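Local coordinates for protein acyl-CoA thioesterase II (Mycobacterium avium subsp. paratuberculosis, PDB 4R9Z) that probably hydrolyses fatty acyl-CoA thioesters to free fatty acid and coenzyme A, and has a double hot-dog fold, at residues Y122-P127 against T255-T260; A172-W177 against Y238-P243; H222-H227 against L263-K268; S248-S253 against Q269-P274. All blocks are in the same frame, centred on the assembly; numbering follows the deposited sequence.

Contact 1 of 4, residues Y122-P127 against T255-T260; sequences YQPIMP and TMFNRT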
# COMPACT_ATOMS: atom_id res chain seq x y z
N TYR B 122 -14.28 8.77 -11.47
CA TYR B 122 -13.79 8.07 -12.65
C TYR B 122 -13.10 6.79 -12.22
O TYR B 122 -12.75 6.63 -11.05
CB TYR B 122 -12.86 8.95 -13.47
CG TYR B 122 -11.72 9.59 -12.71
CD1 TYR B 122 -10.55 8.89 -12.44
CD2 TYR B 122 -11.81 10.91 -12.28
CE1 TYR B 122 -9.51 9.49 -11.74
CE2 TYR B 122 -10.78 11.51 -11.59
CZ TYR B 122 -9.63 10.79 -11.33
OH TYR B 122 -8.61 11.40 -10.64
N GLN B 123 -12.94 5.86 -13.15
CA GLN B 123 -12.35 4.57 -12.85
C GLN B 123 -11.73 3.98 -14.10
O GLN B 123 -12.02 4.45 -15.21
CB GLN B 123 -13.41 3.62 -12.28
CG GLN B 123 -14.61 3.42 -13.20
CD GLN B 123 -15.52 2.31 -12.72
OE1 GLN B 123 -16.38 2.53 -11.87
NE2 GLN B 123 -15.34 1.12 -13.27
N PRO B 124 -10.85 2.98 -13.95
CA PRO B 124 -10.49 2.26 -15.17
C PRO B 124 -11.71 1.52 -15.70
O PRO B 124 -12.52 1.02 -14.90
CB PRO B 124 -9.40 1.29 -14.71
CG PRO B 124 -9.54 1.21 -13.22
CD PRO B 124 -10.08 2.53 -12.78
N ILE B 125 -11.82 1.42 -17.02
CA ILE B 125 -12.95 0.73 -17.62
C ILE B 125 -12.74 -0.76 -17.47
O ILE B 125 -11.65 -1.28 -17.72
CB ILE B 125 -13.12 1.08 -19.12
CG1 ILE B 125 -13.14 2.60 -19.32
CG2 ILE B 125 -14.37 0.43 -19.69
CD1 ILE B 125 -14.17 3.31 -18.47
N MET B 126 -13.79 -1.46 -17.07
CA MET B 126 -13.71 -2.90 -16.90
C MET B 126 -13.50 -3.58 -18.24
O MET B 126 -14.22 -3.30 -19.20
CB MET B 126 -14.97 -3.41 -16.24
CG MET B 126 -14.95 -4.88 -15.96
SD MET B 126 -16.59 -5.38 -15.46
CE MET B 126 -16.49 -7.12 -15.79
N PRO B 127 -12.49 -4.45 -18.32
CA PRO B 127 -12.19 -5.16 -19.57
C PRO B 127 -13.35 -6.04 -20.03
O PRO B 127 -13.97 -6.70 -19.20
CB PRO B 127 -10.98 -6.01 -19.21
CG PRO B 127 -10.36 -5.33 -18.04
CD PRO B 127 -11.49 -4.73 -17.27
N THR B 255 -7.39 -5.34 -9.70
CA THR B 255 -8.52 -4.43 -9.76
C THR B 255 -9.78 -5.27 -9.79
O THR B 255 -9.92 -6.17 -10.61
CB THR B 255 -8.46 -3.52 -10.99
OG1 THR B 255 -7.64 -4.12 -12.00
CG2 THR B 255 -7.88 -2.17 -10.63
N MET B 256 -10.70 -4.97 -8.89
CA MET B 256 -11.92 -5.74 -8.78
C MET B 256 -13.12 -4.92 -9.23
O MET B 256 -13.23 -3.74 -8.90
CB MET B 256 -12.12 -6.23 -7.35
CG MET B 256 -13.20 -7.27 -7.20
SD MET B 256 -13.22 -7.87 -5.51
CE MET B 256 -11.56 -8.52 -5.37
N PHE B 257 -14.02 -5.55 -9.98
CA PHE B 257 -15.22 -4.87 -10.49
C PHE B 257 -16.50 -5.62 -10.13
O PHE B 257 -16.50 -6.85 -10.03
CB PHE B 257 -15.16 -4.72 -12.01
CG PHE B 257 -13.99 -3.93 -12.52
CD1 PHE B 257 -12.77 -4.54 -12.75
CD2 PHE B 257 -14.13 -2.59 -12.82
CE1 PHE B 257 -11.69 -3.82 -13.24
CE2 PHE B 257 -13.06 -1.86 -13.32
CZ PHE B 257 -11.84 -2.48 -13.53
N ASN B 258 -17.58 -4.88 -9.95
CA ASN B 258 -18.91 -5.48 -9.97
C ASN B 258 -19.26 -5.89 -11.39
O ASN B 258 -18.73 -5.31 -12.34
CB ASN B 258 -19.98 -4.52 -9.42
CG ASN B 258 -19.90 -4.35 -7.92
OD1 ASN B 258 -19.58 -5.29 -7.19
ND2 ASN B 258 -20.20 -3.15 -7.45
N ARG B 259 -20.14 -6.87 -11.55
CA ARG B 259 -20.57 -7.30 -12.88
C ARG B 259 -21.10 -6.13 -13.69
O ARG B 259 -21.02 -6.13 -14.92
CB ARG B 259 -21.63 -8.40 -12.78
CG ARG B 259 -22.02 -9.01 -14.13
CD ARG B 259 -22.75 -10.33 -13.97
NE ARG B 259 -22.87 -11.06 -15.23
CZ ARG B 259 -23.23 -12.33 -15.33
NH1 ARG B 259 -23.51 -13.03 -14.24
NH2 ARG B 259 -23.31 -12.91 -16.52
N THR B 260 -21.62 -5.12 -13.00
CA THR B 260 -22.09 -3.91 -13.66
C THR B 260 -20.93 -3.11 -14.25
O THR B 260 -21.13 -2.26 -15.12
CB THR B 260 -22.86 -3.01 -12.68
OG1 THR B 260 -21.99 -2.57 -11.63
CG2 THR B 260 -24.04 -3.76 -12.08
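Gln123 NE2 lies at the edge of the Phe257 ring, in its plane, and is held by two carbonyls. One is Pro124 O, at 3.3 Å from Gln123 NE2, with the acceptor close to the amide plane of Gln123. The other is Gly261 O, just beyond the strand that carries Phe257. Gln123 OE1 takes the N-H of Leu263, so both ends of the amide are occupied and its rotation is fixed. Pro124 O itself also sits at the ring edge, 3.3 Å from Phe257 CE2.

Met126 comes over one face of the same ring. Its CG is anti to the backbone N (chi1 -177°) and the chain runs extended, so the side chain slides along Phe257 in the opposite direction. Met126 CB stands 3.8 Å from the Phe257 ring centroid in a CH-pi contact. Met126 SD lies oblique, 4.9 Å from the Phe257 ring centroid. Pro127 CD approaches CE1 of Phe257 at 4.1 Å. Pro124 CG is a looser neighbour of Phe257 CZ. No hydrogen bond runs directly between 122-127 and 255-260.

The irregular chain 122-127 helps to bury Phe257. Tyr122, at the start of 122-127, pairs with a strand of the second subunit. The packing is a Met-aromatic contact that joins the loop after strand 121-122 to strand 249-258 of the double hot-dog fold.

Contact 2 of 4, residues A172-W177 against Y238-P243; sequences ARVPMW and YDRSSP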
# COMPACT_ATOMS: atom_id res chain seq x y z
N ALA B 172 1.77 -11.27 -16.86
CA ALA B 172 1.01 -12.49 -16.56
C ALA B 172 -0.44 -12.23 -16.12
O ALA B 172 -0.87 -12.74 -15.10
CB ALA B 172 1.73 -13.31 -15.49
N ARG B 173 -1.18 -11.45 -16.90
CA ARG B 173 -2.59 -11.21 -16.59
C ARG B 173 -3.41 -12.50 -16.52
O ARG B 173 -3.48 -13.24 -17.50
CB ARG B 173 -3.22 -10.27 -17.61
CG ARG B 173 -2.80 -8.83 -17.51
CD ARG B 173 -3.68 -7.98 -18.40
NE ARG B 173 -5.09 -8.10 -18.04
CZ ARG B 173 -6.09 -7.91 -18.88
NH1 ARG B 173 -5.85 -7.61 -20.15
NH2 ARG B 173 -7.35 -8.04 -18.47
N VAL B 174 -4.01 -12.76 -15.37
CA VAL B 174 -4.91 -13.90 -15.23
C VAL B 174 -6.21 -13.45 -14.55
O VAL B 174 -6.44 -13.75 -13.37
CB VAL B 174 -4.28 -15.05 -14.42
CG1 VAL B 174 -5.08 -16.33 -14.61
CG2 VAL B 174 -2.84 -15.27 -14.82
N PRO B 175 -7.06 -12.73 -15.28
CA PRO B 175 -8.32 -12.22 -14.71
C PRO B 175 -9.32 -13.34 -14.47
O PRO B 175 -9.30 -14.34 -15.18
CB PRO B 175 -8.81 -11.24 -15.78
CG PRO B 175 -8.26 -11.79 -17.05
CD PRO B 175 -6.89 -12.29 -16.68
N MET B 176 -10.19 -13.16 -13.48
CA MET B 176 -11.13 -14.21 -13.11
C MET B 176 -12.50 -13.67 -12.74
O MET B 176 -12.63 -12.50 -12.34
CB MET B 176 -10.57 -15.01 -11.93
CG MET B 176 -10.63 -14.26 -10.62
SD MET B 176 -9.74 -15.06 -9.28
CE MET B 176 -10.44 -16.70 -9.31
N TRP B 177 -13.51 -14.51 -12.87
CA TRP B 177 -14.82 -14.22 -12.29
C TRP B 177 -14.88 -14.93 -10.96
O TRP B 177 -14.43 -16.07 -10.83
CB TRP B 177 -15.96 -14.71 -13.18
CG TRP B 177 -16.18 -13.92 -14.43
CD1 TRP B 177 -15.90 -14.30 -15.70
CD2 TRP B 177 -16.73 -12.60 -14.51
NE1 TRP B 177 -16.25 -13.31 -16.58
CE2 TRP B 177 -16.76 -12.25 -15.88
CE3 TRP B 177 -17.20 -11.68 -13.57
CZ2 TRP B 177 -17.24 -11.02 -16.32
CZ3 TRP B 177 -17.68 -10.47 -14.01
CH2 TRP B 177 -17.70 -10.15 -15.38
N TYR B 238 -12.12 -9.96 -11.17
CA TYR B 238 -10.87 -9.65 -10.49
C TYR B 238 -9.70 -9.75 -11.44
O TYR B 238 -9.16 -10.83 -11.67
CB TYR B 238 -10.66 -10.59 -9.30
CG TYR B 238 -9.58 -10.14 -8.34
CD1 TYR B 238 -9.26 -8.79 -8.22
CD2 TYR B 238 -8.91 -11.05 -7.53
CE1 TYR B 238 -8.28 -8.37 -7.34
CE2 TYR B 238 -7.93 -10.64 -6.64
CZ TYR B 238 -7.62 -9.30 -6.55
OH TYR B 238 -6.65 -8.88 -5.67
N ASP B 239 -9.30 -8.60 -11.97
CA ASP B 239 -8.14 -8.52 -12.85
C ASP B 239 -6.87 -8.67 -12.03
O ASP B 239 -6.68 -7.97 -11.04
CB ASP B 239 -8.15 -7.19 -13.60
CG ASP B 239 -7.44 -7.26 -14.93
OD1 ASP B 239 -7.01 -8.36 -15.31
OD2 ASP B 239 -7.32 -6.20 -15.59
N ARG B 240 -6.00 -9.60 -12.43
CA ARG B 240 -4.79 -9.91 -11.68
C ARG B 240 -3.57 -9.91 -12.58
O ARG B 240 -3.63 -10.38 -13.71
CB ARG B 240 -4.90 -11.28 -11.00
CG ARG B 240 -6.15 -11.48 -10.15
CD ARG B 240 -6.20 -12.91 -9.58
NE ARG B 240 -6.32 -13.92 -10.63
CZ ARG B 240 -6.29 -15.23 -10.41
NH1 ARG B 240 -6.16 -15.71 -9.18
NH2 ARG B 240 -6.40 -16.08 -11.43
N SER B 241 -2.45 -9.42 -12.06
CA SER B 241 -1.20 -9.44 -12.81
C SER B 241 0.02 -9.41 -11.87
O SER B 241 -0.12 -9.16 -10.68
CB SER B 241 -1.17 -8.28 -13.79
OG SER B 241 -1.25 -7.04 -13.11
N SER B 242 1.20 -9.70 -12.41
CA SER B 242 2.44 -9.57 -11.66
C SER B 242 3.43 -8.72 -12.44
O SER B 242 4.21 -9.24 -13.23
CB SER B 242 3.05 -10.94 -11.37
OG SER B 242 4.16 -10.84 -10.49
N PRO B 243 3.40 -7.40 -12.21
CA PRO B 243 4.23 -6.47 -12.98
C PRO B 243 5.73 -6.68 -12.79
O PRO B 243 6.49 -6.57 -13.75
CB PRO B 243 3.81 -5.09 -12.46
CG PRO B 243 2.51 -5.31 -11.78
CD PRO B 243 2.56 -6.69 -11.23
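Arg240 reaches across to Val174 and grips one atom with two nitrogens. Arg240 NE lies 2.7 Å from Val174 O and Arg240 NH2 3.0 Å from the same oxygen, both bonds in the guanidinium plane. A bend at chi3 (-64°) turns the group onto this carbonyl. Met176 SD sits over the centre of one guanidinium face, 3.6 Å from Arg240 CZ. The bonds hold the group at its edge while the sulfur packs on its face. This half is buried.

The backbones run antiparallel. Met176 and Tyr238 form a hydrogen-bonded pair, with Tyr238 N to Met176 O at 2.8 Å, and Val174 N bonds Arg240 O further along. Strand 176-180 is thereby added beside strand 236-246, in the sheet of the second hot-dog domain. Met176 CG and Tyr238 CB lie side by side on the same face, and Tyr238 OH goes on to Ser199 O.

The other side is looser and partly exposed. Arg173 meets Asp239 in a salt bridge, Arg173 NH2 to Asp239 OD1 at 3.2 Å. OD1 lies in the guanidinium plane, but the two flat groups are 74° apart. The second bond, from Arg173 NE to the same OD1, is weak. Buried Pro175 borders this pair, its CB 3.4 Å from Asp239 OD1.

Contact 3 of 4, residues H222-H227 against L263-K268; sequences HSVWFH and LVCTVK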
# COMPACT_ATOMS: atom_id res chain seq x y z
N HIS B 222 -0.01 -6.72 1.97
CA HIS B 222 -1.21 -6.61 1.17
C HIS B 222 -1.82 -5.23 1.35
O HIS B 222 -1.96 -4.75 2.47
CB HIS B 222 -2.22 -7.69 1.57
CG HIS B 222 -3.44 -7.74 0.69
ND1 HIS B 222 -3.42 -8.24 -0.59
CD2 HIS B 222 -4.71 -7.34 0.92
CE1 HIS B 222 -4.62 -8.16 -1.11
NE2 HIS B 222 -5.43 -7.62 -0.22
N SER B 223 -2.22 -4.61 0.25
CA SER B 223 -2.76 -3.26 0.28
C SER B 223 -4.03 -3.20 -0.55
O SER B 223 -4.06 -3.70 -1.68
CB SER B 223 -1.75 -2.25 -0.26
OG SER B 223 -0.75 -1.93 0.68
N VAL B 224 -5.09 -2.61 0.02
CA VAL B 224 -6.36 -2.47 -0.70
C VAL B 224 -6.89 -1.05 -0.60
O VAL B 224 -6.98 -0.49 0.48
CB VAL B 224 -7.43 -3.42 -0.16
CG1 VAL B 224 -8.69 -3.31 -1.00
CG2 VAL B 224 -6.93 -4.84 -0.17
N TRP B 225 -7.28 -0.48 -1.74
CA TRP B 225 -7.98 0.80 -1.74
C TRP B 225 -9.40 0.60 -2.26
O TRP B 225 -9.60 0.15 -3.39
CB TRP B 225 -7.22 1.82 -2.61
CG TRP B 225 -5.83 2.08 -2.14
CD1 TRP B 225 -5.41 3.09 -1.32
CD2 TRP B 225 -4.66 1.30 -2.44
NE1 TRP B 225 -4.06 3.00 -1.10
CE2 TRP B 225 -3.58 1.91 -1.78
CE3 TRP B 225 -4.43 0.16 -3.20
CZ2 TRP B 225 -2.28 1.41 -1.86
CZ3 TRP B 225 -3.14 -0.33 -3.28
CH2 TRP B 225 -2.09 0.29 -2.61
N PHE B 226 -10.38 0.93 -1.45
CA PHE B 226 -11.75 0.71 -1.79
C PHE B 226 -12.33 1.84 -2.58
O PHE B 226 -12.03 2.96 -2.35
CB PHE B 226 -12.57 0.47 -0.56
CG PHE B 226 -12.19 -0.76 0.18
CD1 PHE B 226 -12.66 -1.99 -0.18
CD2 PHE B 226 -11.37 -0.68 1.26
CE1 PHE B 226 -12.32 -3.10 0.51
CE2 PHE B 226 -11.01 -1.80 1.96
CZ PHE B 226 -11.50 -3.00 1.58
N HIS B 227 -13.17 1.50 -3.53
CA HIS B 227 -13.73 2.49 -4.42
C HIS B 227 -15.22 2.56 -4.27
O HIS B 227 -15.77 3.55 -3.85
CB HIS B 227 -13.35 2.13 -5.83
CG HIS B 227 -13.73 3.16 -6.84
ND1 HIS B 227 -14.90 3.09 -7.55
CD2 HIS B 227 -13.08 4.25 -7.28
CE1 HIS B 227 -14.96 4.12 -8.37
NE2 HIS B 227 -13.87 4.83 -8.22
N LEU B 263 -15.97 -0.12 -10.39
CA LEU B 263 -14.75 -0.50 -9.68
C LEU B 263 -15.03 -0.70 -8.19
O LEU B 263 -15.68 0.13 -7.56
CB LEU B 263 -13.66 0.55 -9.89
CG LEU B 263 -12.32 0.32 -9.17
CD1 LEU B 263 -11.59 -0.88 -9.76
CD2 LEU B 263 -11.47 1.57 -9.27
N VAL B 264 -14.56 -1.81 -7.64
CA VAL B 264 -14.77 -2.11 -6.24
C VAL B 264 -13.53 -1.78 -5.40
O VAL B 264 -13.62 -1.07 -4.40
CB VAL B 264 -15.15 -3.59 -6.04
CG1 VAL B 264 -15.07 -3.98 -4.56
CG2 VAL B 264 -16.54 -3.85 -6.59
N CYS B 265 -12.38 -2.27 -5.84
CA CYS B 265 -11.14 -1.99 -5.13
C CYS B 265 -9.92 -2.09 -6.04
O CYS B 265 -9.95 -2.78 -7.05
CB CYS B 265 -10.98 -2.95 -3.95
SG CYS B 265 -10.70 -4.66 -4.42
N THR B 266 -8.87 -1.37 -5.66
CA THR B 266 -7.56 -1.49 -6.29
C THR B 266 -6.65 -2.18 -5.28
O THR B 266 -6.75 -1.92 -4.09
CB THR B 266 -6.97 -0.12 -6.69
OG1 THR B 266 -7.92 0.60 -7.48
CG2 THR B 266 -5.69 -0.30 -7.49
N VAL B 267 -5.77 -3.06 -5.75
CA VAL B 267 -5.03 -3.95 -4.86
C VAL B 267 -3.56 -4.07 -5.25
O VAL B 267 -3.23 -4.11 -6.44
CB VAL B 267 -5.65 -5.37 -4.83
CG1 VAL B 267 -4.95 -6.24 -3.81
CG2 VAL B 267 -7.13 -5.30 -4.52
N LYS B 268 -2.68 -4.13 -4.25
CA LYS B 268 -1.27 -4.43 -4.48
C LYS B 268 -0.75 -5.41 -3.43
O LYS B 268 -1.10 -5.30 -2.26
CB LYS B 268 -0.43 -3.16 -4.47
CG LYS B 268 0.94 -3.32 -5.11
CD LYS B 268 0.85 -3.29 -6.62
CE LYS B 268 0.66 -1.87 -7.13
NZ LYS B 268 0.51 -1.84 -8.62
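Strands 222-226 and 263-268 run antiparallel, 156° apart with their axes 4.6 Å from each other, and Ser223 with Lys268 and Trp225 with Thr266 form hydrogen-bonded pairs. Both bonds of the second pair, Trp225 N to Thr266 O and Thr266 N to Trp225 O, measure 2.8 Å. The bridges end at Phe226 with Cys265; just past them His227 N bonds Val264 O.

His227 also uses its ring. CG is anti to the backbone N (chi1 -173°), which swings the imidazole back over Leu263. His227 ND1 donates to Leu263 O at 3.1 Å, but it stands well above the carbonyl plane and the bond is bent. Leu263 CD2 lies over one ring face, 3.9 Å from the His227 ring centroid.

Val264 and Cys265 together face Met256 on the next strand, a classic beta bulge. Cys265, in the bulge, and Val267 share a face with Val224 and Phe226. Val224 CG1 touches Cys265 CB at 3.8 Å. Val224, Phe226 and Cys265 pack on helix 188-201, the central helix that the sheet of a hot-dog domain wraps around.

The other face carries Ser223, Trp225, Thr266 and Lys268. Trp225 turns its ring edge to the neighbouring backbone, with Trp225 CZ3 3.9 Å from Lys268 N and 4.1 Å from Lys268 CB. Earlier on strand 218-226, the His222 ring meets Val267 CG1 obliquely. Ser223 OG bonds His63 ND1 on strand 58-66, and His222 NE2 bonds Ser199 OG.

Contact 4 of 4, residues S248-S253 against Q269-P274; sequences SLALAS and QEMYFP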
# COMPACT_ATOMS: atom_id res chain seq x y z
N SER B 248 13.81 -12.17 -4.84
CA SER B 248 12.97 -12.99 -3.98
C SER B 248 11.60 -12.37 -3.75
O SER B 248 10.67 -13.04 -3.29
CB SER B 248 13.67 -13.22 -2.65
OG SER B 248 14.15 -11.98 -2.15
N LEU B 249 11.48 -11.08 -4.04
CA LEU B 249 10.24 -10.34 -3.83
C LEU B 249 9.49 -10.03 -5.12
O LEU B 249 10.02 -9.34 -5.99
CB LEU B 249 10.54 -9.04 -3.09
CG LEU B 249 11.06 -9.23 -1.68
CD1 LEU B 249 11.57 -7.91 -1.14
CD2 LEU B 249 9.96 -9.78 -0.78
N ALA B 250 8.27 -10.54 -5.24
CA ALA B 250 7.44 -10.26 -6.40
C ALA B 250 6.25 -9.37 -6.06
O ALA B 250 5.66 -9.50 -4.98
CB ALA B 250 6.95 -11.56 -7.03
N LEU B 251 5.91 -8.46 -6.97
CA LEU B 251 4.70 -7.65 -6.84
C LEU B 251 3.52 -8.25 -7.61
O LEU B 251 3.68 -8.78 -8.71
CB LEU B 251 4.91 -6.23 -7.34
CG LEU B 251 5.38 -5.16 -6.35
CD1 LEU B 251 5.37 -3.79 -7.02
CD2 LEU B 251 4.53 -5.16 -5.09
N ALA B 252 2.34 -8.13 -7.03
CA ALA B 252 1.10 -8.53 -7.69
C ALA B 252 0.12 -7.37 -7.64
O ALA B 252 0.10 -6.61 -6.68
CB ALA B 252 0.52 -9.77 -7.03
N SER B 253 -0.70 -7.24 -8.67
CA SER B 253 -1.58 -6.09 -8.80
C SER B 253 -2.99 -6.54 -9.15
O SER B 253 -3.17 -7.51 -9.89
CB SER B 253 -1.05 -5.11 -9.85
OG SER B 253 -1.85 -3.95 -9.94
N GLN B 269 0.08 -6.35 -3.85
CA GLN B 269 0.60 -7.36 -2.93
C GLN B 269 2.06 -7.68 -3.21
O GLN B 269 2.47 -7.88 -4.35
CB GLN B 269 -0.24 -8.63 -3.01
CG GLN B 269 0.21 -9.73 -2.05
CD GLN B 269 -0.63 -10.98 -2.17
OE1 GLN B 269 -0.10 -12.08 -2.37
NE2 GLN B 269 -1.94 -10.84 -2.05
N GLU B 270 2.85 -7.76 -2.14
CA GLU B 270 4.25 -8.13 -2.26
C GLU B 270 4.45 -9.47 -1.57
O GLU B 270 3.96 -9.68 -0.45
CB GLU B 270 5.15 -7.05 -1.65
CG GLU B 270 6.64 -7.28 -1.82
CD GLU B 270 7.47 -6.15 -1.21
OE1 GLU B 270 7.15 -5.71 -0.09
OE2 GLU B 270 8.45 -5.71 -1.87
N MET B 271 5.14 -10.39 -2.23
CA MET B 271 5.36 -11.71 -1.66
C MET B 271 6.80 -12.18 -1.80
O MET B 271 7.51 -11.80 -2.74
CB MET B 271 4.41 -12.72 -2.30
CG MET B 271 4.66 -13.00 -3.77
SD MET B 271 3.17 -13.59 -4.60
CE MET B 271 2.25 -12.06 -4.79
N TYR B 272 7.23 -13.00 -0.85
CA TYR B 272 8.60 -13.51 -0.76
C TYR B 272 8.74 -14.92 -1.34
O TYR B 272 7.97 -15.82 -1.00
CB TYR B 272 9.06 -13.48 0.69
CG TYR B 272 10.43 -14.07 0.96
CD1 TYR B 272 11.57 -13.53 0.38
CD2 TYR B 272 10.58 -15.16 1.82
CE1 TYR B 272 12.82 -14.06 0.64
CE2 TYR B 272 11.83 -15.70 2.09
CZ TYR B 272 12.95 -15.15 1.50
OH TYR B 272 14.19 -15.67 1.76
N PHE B 273 9.71 -15.09 -2.23
CA PHE B 273 10.09 -16.41 -2.74
C PHE B 273 11.49 -16.82 -2.30
O PHE B 273 12.48 -16.30 -2.83
CB PHE B 273 10.01 -16.46 -4.26
CG PHE B 273 8.61 -16.48 -4.80
CD1 PHE B 273 7.94 -15.30 -5.07
CD2 PHE B 273 7.97 -17.68 -5.05
CE1 PHE B 273 6.65 -15.32 -5.58
CE2 PHE B 273 6.69 -17.71 -5.55
CZ PHE B 273 6.03 -16.53 -5.81
N PRO B 274 11.59 -17.74 -1.33
CA PRO B 274 12.89 -18.23 -0.87
C PRO B 274 13.68 -18.91 -1.98
O PRO B 274 13.13 -19.76 -2.68
CB PRO B 274 12.52 -19.25 0.22
CG PRO B 274 11.14 -18.90 0.63
CD PRO B 274 10.47 -18.33 -0.58
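Ser248, Ala250 and Leu249 have the most surface buried here, and each meets the opposite strand differently. Ser248 sits where the hairpin partner leaves the sheet. Its CB packs against Tyr272 CE1 at 3.5 Å, oblique to the ring. Its carbonyl O accepts from Phe273 N and lies at the edge of the Phe273 ring, though the modelled length of that bond is doubtful. Ser248 OG is directed to Lys111 NZ of the second subunit.

Ala250 forms a hydrogen-bonded antiparallel pair with Met271. Ala250 N to Met271 O and Met271 N to Ala250 O are both 2.9 Å. The small CB of Ala250 touches Phe273 CE1 at 4.0 Å and lies near Met271 CG. Met271 bends at chi3 (77°), which brings Met271 CE to within 3.6 Å of Ala252 CB.

Leu249 is on the other face, in a non-hydrogen-bonded pair with Tyr272. Its CD2 lies at the edge of the Tyr272 ring and 4.1 Å from Tyr272 CB. Leu249 CD1 comes 3.9 Å from Glu270 OE2.

The backbone bonds hold the hairpin of strands 249-258 and 263-272, while the side chains divide. Apolar Ala250, Met271 and Phe273 pack toward helix 204-211. The other face mixes Leu249 and Tyr272 with Glu270, whose OE1 bonds Ser61 OG of the second subunit, so its polar group serves the interface and not the core.

Overall arrangement
Contacts 1, 3 and 4 share the hairpin of strands 249-258 and 263-272. Contact 1 lies toward its turn and contact 4 toward its open end, with centres about 24 Å apart. Contact 3 adds strand 218-226 on one side of the hairpin. Contact 2 involves strand 236-246 on the other side. Direct backbone bonds join them: Thr255 O to Asp239 N (2.9 Å) ties contact 1 to contact 2, Met256 O to Val264 N (2.7 Å) contact 1 to contact 3, and Ser241 O to Ser253 N (2.8 Å) contact 2 to contact 4. Contacts 2 and 3 meet where Tyr238 OH packs on Val267 CG1. All four contacts also touch the second subunit.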